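Local coordinates for protein involved in catabolism of external DNA (PDB 2OO3) that probably methylates one adenine of 23S ribosomal RNA at its N6 position, using S-adenosyl-L-methionine as the methyl donor, at residues F105-L110 / P133-K138; L225-L230 / T262-G267. All blocks are in the same frame, centred on the assembly; numbering follows the deposited sequence.

Interaction 1. Residues F105-L110 / P133-K138; sequences FAINQL and PHFNKK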
# COMPACT_ATOMS: atom_id res chain seq x y z
N PHE A 105 -4.05 -7.56 5.54
CA PHE A 105 -4.79 -6.36 5.99
C PHE A 105 -6.19 -6.25 5.35
O PHE A 105 -7.20 -5.98 6.05
CB PHE A 105 -3.96 -5.09 5.72
CG PHE A 105 -2.70 -4.99 6.58
CD1 PHE A 105 -2.79 -4.59 7.93
CD2 PHE A 105 -1.46 -5.28 6.05
CE1 PHE A 105 -1.63 -4.49 8.73
CE2 PHE A 105 -0.28 -5.17 6.85
CZ PHE A 105 -0.38 -4.79 8.18
N ALA A 106 -6.26 -6.43 4.04
CA ALA A 106 -7.54 -6.24 3.33
C ALA A 106 -8.63 -7.22 3.79
O ALA A 106 -9.80 -6.87 3.99
CB ALA A 106 -7.32 -6.29 1.80
N ILE A 107 -8.24 -8.48 3.96
CA ILE A 107 -9.17 -9.50 4.40
C ILE A 107 -9.68 -9.16 5.79
O ILE A 107 -10.82 -9.44 6.12
CB ILE A 107 -8.49 -10.90 4.33
CG1 ILE A 107 -8.35 -11.34 2.87
CG2 ILE A 107 -9.35 -11.92 5.01
CD1 ILE A 107 -7.37 -12.58 2.63
N ASN A 108 -8.85 -8.53 6.61
CA ASN A 108 -9.31 -8.14 7.94
C ASN A 108 -10.31 -7.00 7.96
O ASN A 108 -11.28 -7.05 8.71
CB ASN A 108 -8.13 -7.84 8.89
CG ASN A 108 -7.72 -9.06 9.66
OD1 ASN A 108 -8.32 -9.39 10.70
ND2 ASN A 108 -6.75 -9.79 9.13
N GLN A 109 -10.09 -5.98 7.14
CA GLN A 109 -10.98 -4.82 7.15
C GLN A 109 -12.20 -4.84 6.22
O GLN A 109 -13.18 -4.10 6.44
CB GLN A 109 -10.14 -3.59 6.85
CG GLN A 109 -9.52 -2.99 8.11
CD GLN A 109 -8.68 -1.82 7.74
OE1 GLN A 109 -7.64 -1.99 7.13
NE2 GLN A 109 -9.16 -0.62 8.01
N LEU A 110 -12.12 -5.63 5.16
CA LEU A 110 -13.22 -5.70 4.20
C LEU A 110 -14.37 -6.54 4.74
O LEU A 110 -14.24 -7.16 5.80
CB LEU A 110 -12.72 -6.20 2.83
CG LEU A 110 -11.89 -5.13 2.09
CD1 LEU A 110 -11.32 -5.69 0.79
CD2 LEU A 110 -12.73 -3.92 1.77
N PRO A 133 -5.93 -17.24 5.09
CA PRO A 133 -7.32 -17.44 5.53
C PRO A 133 -8.24 -16.42 4.82
O PRO A 133 -7.80 -15.29 4.53
CB PRO A 133 -7.28 -17.14 7.05
CG PRO A 133 -6.06 -16.28 7.26
CD PRO A 133 -5.06 -16.77 6.20
N HIS A 134 -9.47 -16.83 4.53
CA HIS A 134 -10.45 -15.92 3.92
C HIS A 134 -11.45 -15.44 4.95
O HIS A 134 -12.18 -14.50 4.70
CB HIS A 134 -11.21 -16.60 2.75
CG HIS A 134 -10.32 -16.99 1.61
ND1 HIS A 134 -10.75 -17.76 0.54
CD2 HIS A 134 -9.00 -16.74 1.39
CE1 HIS A 134 -9.74 -17.92 -0.30
NE2 HIS A 134 -8.67 -17.33 0.20
N PHE A 135 -11.48 -16.07 6.12
CA PHE A 135 -12.57 -15.81 7.09
C PHE A 135 -13.92 -15.94 6.35
O PHE A 135 -14.11 -16.91 5.61
CB PHE A 135 -12.39 -14.46 7.76
CG PHE A 135 -11.04 -14.28 8.40
CD1 PHE A 135 -10.58 -15.15 9.37
CD2 PHE A 135 -10.20 -13.27 7.99
CE1 PHE A 135 -9.29 -15.00 9.93
CE2 PHE A 135 -8.93 -13.11 8.57
CZ PHE A 135 -8.48 -13.98 9.51
N ASN A 136 -14.82 -14.97 6.51
CA ASN A 136 -16.05 -14.97 5.72
C ASN A 136 -15.99 -14.03 4.51
O ASN A 136 -17.04 -13.60 4.00
CB ASN A 136 -17.27 -14.63 6.61
CG ASN A 136 -17.24 -13.20 7.13
OD1 ASN A 136 -16.17 -12.61 7.28
ND2 ASN A 136 -18.42 -12.64 7.43
N LYS A 137 -14.78 -13.72 4.02
CA LYS A 137 -14.68 -12.83 2.84
C LYS A 137 -14.59 -13.62 1.57
O LYS A 137 -14.39 -14.86 1.58
CB LYS A 137 -13.46 -11.89 2.89
CG LYS A 137 -13.12 -11.35 4.25
CD LYS A 137 -14.29 -10.62 4.95
CE LYS A 137 -13.97 -10.61 6.44
NZ LYS A 137 -14.02 -9.27 6.99
N LYS A 138 -14.73 -12.90 0.48
CA LYS A 138 -14.84 -13.48 -0.85
C LYS A 138 -13.50 -13.15 -1.55
O LYS A 138 -13.28 -12.02 -2.00
CB LYS A 138 -16.05 -12.80 -1.52
CG LYS A 138 -16.52 -13.34 -2.82
CD LYS A 138 -18.03 -12.91 -3.10
CE LYS A 138 -18.24 -11.39 -3.27
NZ LYS A 138 -19.69 -10.91 -3.17
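The backbone of I107, in the last turn of helix 102-109, comes nearest that of H134, 6.6 Å between CA atoms, where the loop leading into strand 139-142 makes a type II' beta turn from H134 to K137. In this Rossmann-like methyltransferase fold the contact joins a helix packed on the parallel part of the sheet to the connection that enters its edge strand. The turn, closed by the bond from K137 N to H134 O, 2.8 Å, presents F135 and K137 to the helix. I107 holds CG2 anti to its backbone N (chi1 -72° for CG1), which sends that methyl against the phenyl ring, 3.4 Å from F135 CD2; the two side chains cross at about a right angle. The other branch of I107 ends at CD1, 3.3 Å from P133 O. P133 also lays its CB over one face of the F135 ring, toward the rim. The amide of N108 approaches this ring obliquely, ND2 4.0 Å from F135 CE2, while its OD1 accepts from Q89 NE2 and ND2 donates to Y104 O. K137, bent at chi2 and chi4, folds its aliphatic chain over the carbonyl of I107, with CG 3.5 Å from I107 O. At the helix C-terminus its NZ makes a weak hydrogen bond of 3.3 Å to I107 O and also lies beside L110 O, at a separation too short to be trusted in detail.

Interaction 2. Residues L225-L230 / T262-G267; sequences LHLNPL and TYFNPG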
# COMPACT_ATOMS: atom_id res chain seq x y z
N LEU A 225 7.84 9.84 2.29
CA LEU A 225 8.53 9.71 3.56
C LEU A 225 9.99 9.51 3.19
O LEU A 225 10.32 8.61 2.42
CB LEU A 225 7.99 8.47 4.30
CG LEU A 225 8.58 8.07 5.65
CD1 LEU A 225 8.37 9.14 6.71
CD2 LEU A 225 7.97 6.75 6.14
N HIS A 226 10.87 10.34 3.73
CA HIS A 226 12.25 10.33 3.36
C HIS A 226 13.10 10.12 4.61
O HIS A 226 12.98 10.86 5.61
CB HIS A 226 12.61 11.63 2.65
CG HIS A 226 11.92 11.80 1.34
ND1 HIS A 226 12.20 11.01 0.25
CD2 HIS A 226 10.98 12.68 0.94
CE1 HIS A 226 11.44 11.39 -0.77
NE2 HIS A 226 10.69 12.40 -0.37
N LEU A 227 13.96 9.10 4.56
CA LEU A 227 14.81 8.81 5.69
C LEU A 227 15.99 9.80 5.83
O LEU A 227 16.51 9.98 6.93
CB LEU A 227 15.35 7.39 5.58
CG LEU A 227 14.36 6.25 5.64
CD1 LEU A 227 15.13 4.93 5.44
CD2 LEU A 227 13.61 6.25 6.97
N ASN A 228 16.40 10.40 4.73
CA ASN A 228 17.53 11.34 4.66
C ASN A 228 18.81 10.83 5.30
O ASN A 228 19.39 11.54 6.15
CB ASN A 228 17.14 12.73 5.17
CG ASN A 228 15.91 13.27 4.45
OD1 ASN A 228 15.84 13.25 3.23
ND2 ASN A 228 14.95 13.74 5.21
N PRO A 229 19.28 9.64 4.86
CA PRO A 229 20.52 9.10 5.40
C PRO A 229 21.63 9.96 4.77
O PRO A 229 21.34 10.75 3.87
CB PRO A 229 20.55 7.68 4.85
CG PRO A 229 19.78 7.72 3.58
CD PRO A 229 18.76 8.81 3.74
N LEU A 230 22.86 9.89 5.26
CA LEU A 230 23.86 10.80 4.67
C LEU A 230 24.49 10.24 3.40
O LEU A 230 25.15 10.98 2.66
CB LEU A 230 24.91 11.24 5.69
CG LEU A 230 24.35 11.87 6.98
CD1 LEU A 230 25.48 12.39 7.84
CD2 LEU A 230 23.33 12.96 6.71
N THR A 262 9.13 10.46 13.78
CA THR A 262 9.69 10.36 15.13
C THR A 262 10.31 8.98 15.41
O THR A 262 11.09 8.84 16.34
CB THR A 262 8.66 10.70 16.25
OG1 THR A 262 7.70 9.65 16.40
CG2 THR A 262 7.94 12.03 15.97
N TYR A 263 9.97 7.97 14.61
CA TYR A 263 10.54 6.62 14.75
C TYR A 263 11.67 6.35 13.74
O TYR A 263 12.62 5.66 14.06
CB TYR A 263 9.45 5.54 14.63
CG TYR A 263 8.44 5.58 15.76
CD1 TYR A 263 8.72 4.99 16.99
CD2 TYR A 263 7.22 6.23 15.60
CE1 TYR A 263 7.81 5.04 18.04
CE2 TYR A 263 6.29 6.30 16.65
CZ TYR A 263 6.59 5.70 17.85
OH TYR A 263 5.66 5.75 18.89
N PHE A 264 11.57 6.89 12.54
CA PHE A 264 12.55 6.57 11.51
C PHE A 264 13.57 7.72 11.38
O PHE A 264 13.20 8.82 10.98
CB PHE A 264 11.86 6.34 10.17
CG PHE A 264 10.73 5.29 10.20
CD1 PHE A 264 10.83 4.15 11.00
CD2 PHE A 264 9.62 5.43 9.38
CE1 PHE A 264 9.81 3.19 11.00
CE2 PHE A 264 8.59 4.48 9.39
CZ PHE A 264 8.70 3.36 10.22
N ASN A 265 14.84 7.44 11.71
CA ASN A 265 15.91 8.48 11.70
C ASN A 265 15.45 9.81 12.34
O ASN A 265 15.47 10.85 11.70
CB ASN A 265 16.41 8.75 10.26
CG ASN A 265 17.84 9.34 10.22
OD1 ASN A 265 18.53 9.40 11.25
ND2 ASN A 265 18.27 9.78 9.04
N PRO A 266 14.99 9.77 13.60
CA PRO A 266 14.39 11.01 14.08
C PRO A 266 15.39 12.15 14.11
O PRO A 266 16.59 11.92 14.29
CB PRO A 266 13.91 10.67 15.48
CG PRO A 266 14.68 9.48 15.88
CD PRO A 266 14.96 8.72 14.62
N GLY A 267 14.89 13.35 13.87
CA GLY A 267 15.76 14.50 13.76
C GLY A 267 16.22 14.74 12.34
O GLY A 267 16.56 15.88 12.00
O HOH W 1 20.74 10.83 8.55
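F264 packs on the end of strand 220-226, and N265 bonds to the backbone of the loop that follows it. F264 has CG anti to its carbonyl carbon (chi1 -54°), and the ring reaches the strand, where L225 CD2 lies at its edge near the ring plane, 3.9 Å from F264 CD2. These two side chains cross at about a right angle. L227 comes in obliquely and touches nearer the root of the phenylalanine, with its CD2 3.6 Å from F264 CB. F14 of helix 14-30 touches all three side chains, so the leucines and the phenylalanine pack together against that helix.

N265 places CG anti to its backbone N (chi1 -157°), which carries the amide across to the other chain segment. There ND2 donates to L227 O at 2.8 Å, with an N-H...O angle of 166°; the acceptor sits close to the amide plane. A water accepts from the same ND2 at 2.7 Å and donates to N228 O at 2.8 Å, so one amide nitrogen reaches two successive carbonyls, one directly and one through solvent. N228 ND2 in turn bonds S268 O and S270 OG, tying the 225-230 loop to the residues that lead into strand 270-275. This side-chain-to-backbone tie joins the loop leaving antiparallel strand 220-226 to the loop between helix 249-263 and edge strand 270-275 of the Rossmann-like sheet.

How the interactions relate
Interaction 1 closes before interaction 2 opens along the chain, and the two lie on opposite sides of the chain's centre, with centres 33 Å apart and nearest atoms about 12 Å apart. They share one eight-stranded mixed sheet and sit near its two ends: 133-138 leads into the outermost strand 139-142, at the parallel end, whereas 262-267 leads toward the outermost strand 270-275, beside 220-226 in the antiparallel end. Helix 14-30 links them, touching residues of both contacts. Each therefore illustrates how a loop that enters an edge strand is fastened to a neighbouring element, at separate places in one Rossmann-like domain that probably binds S-adenosyl-L-methionine.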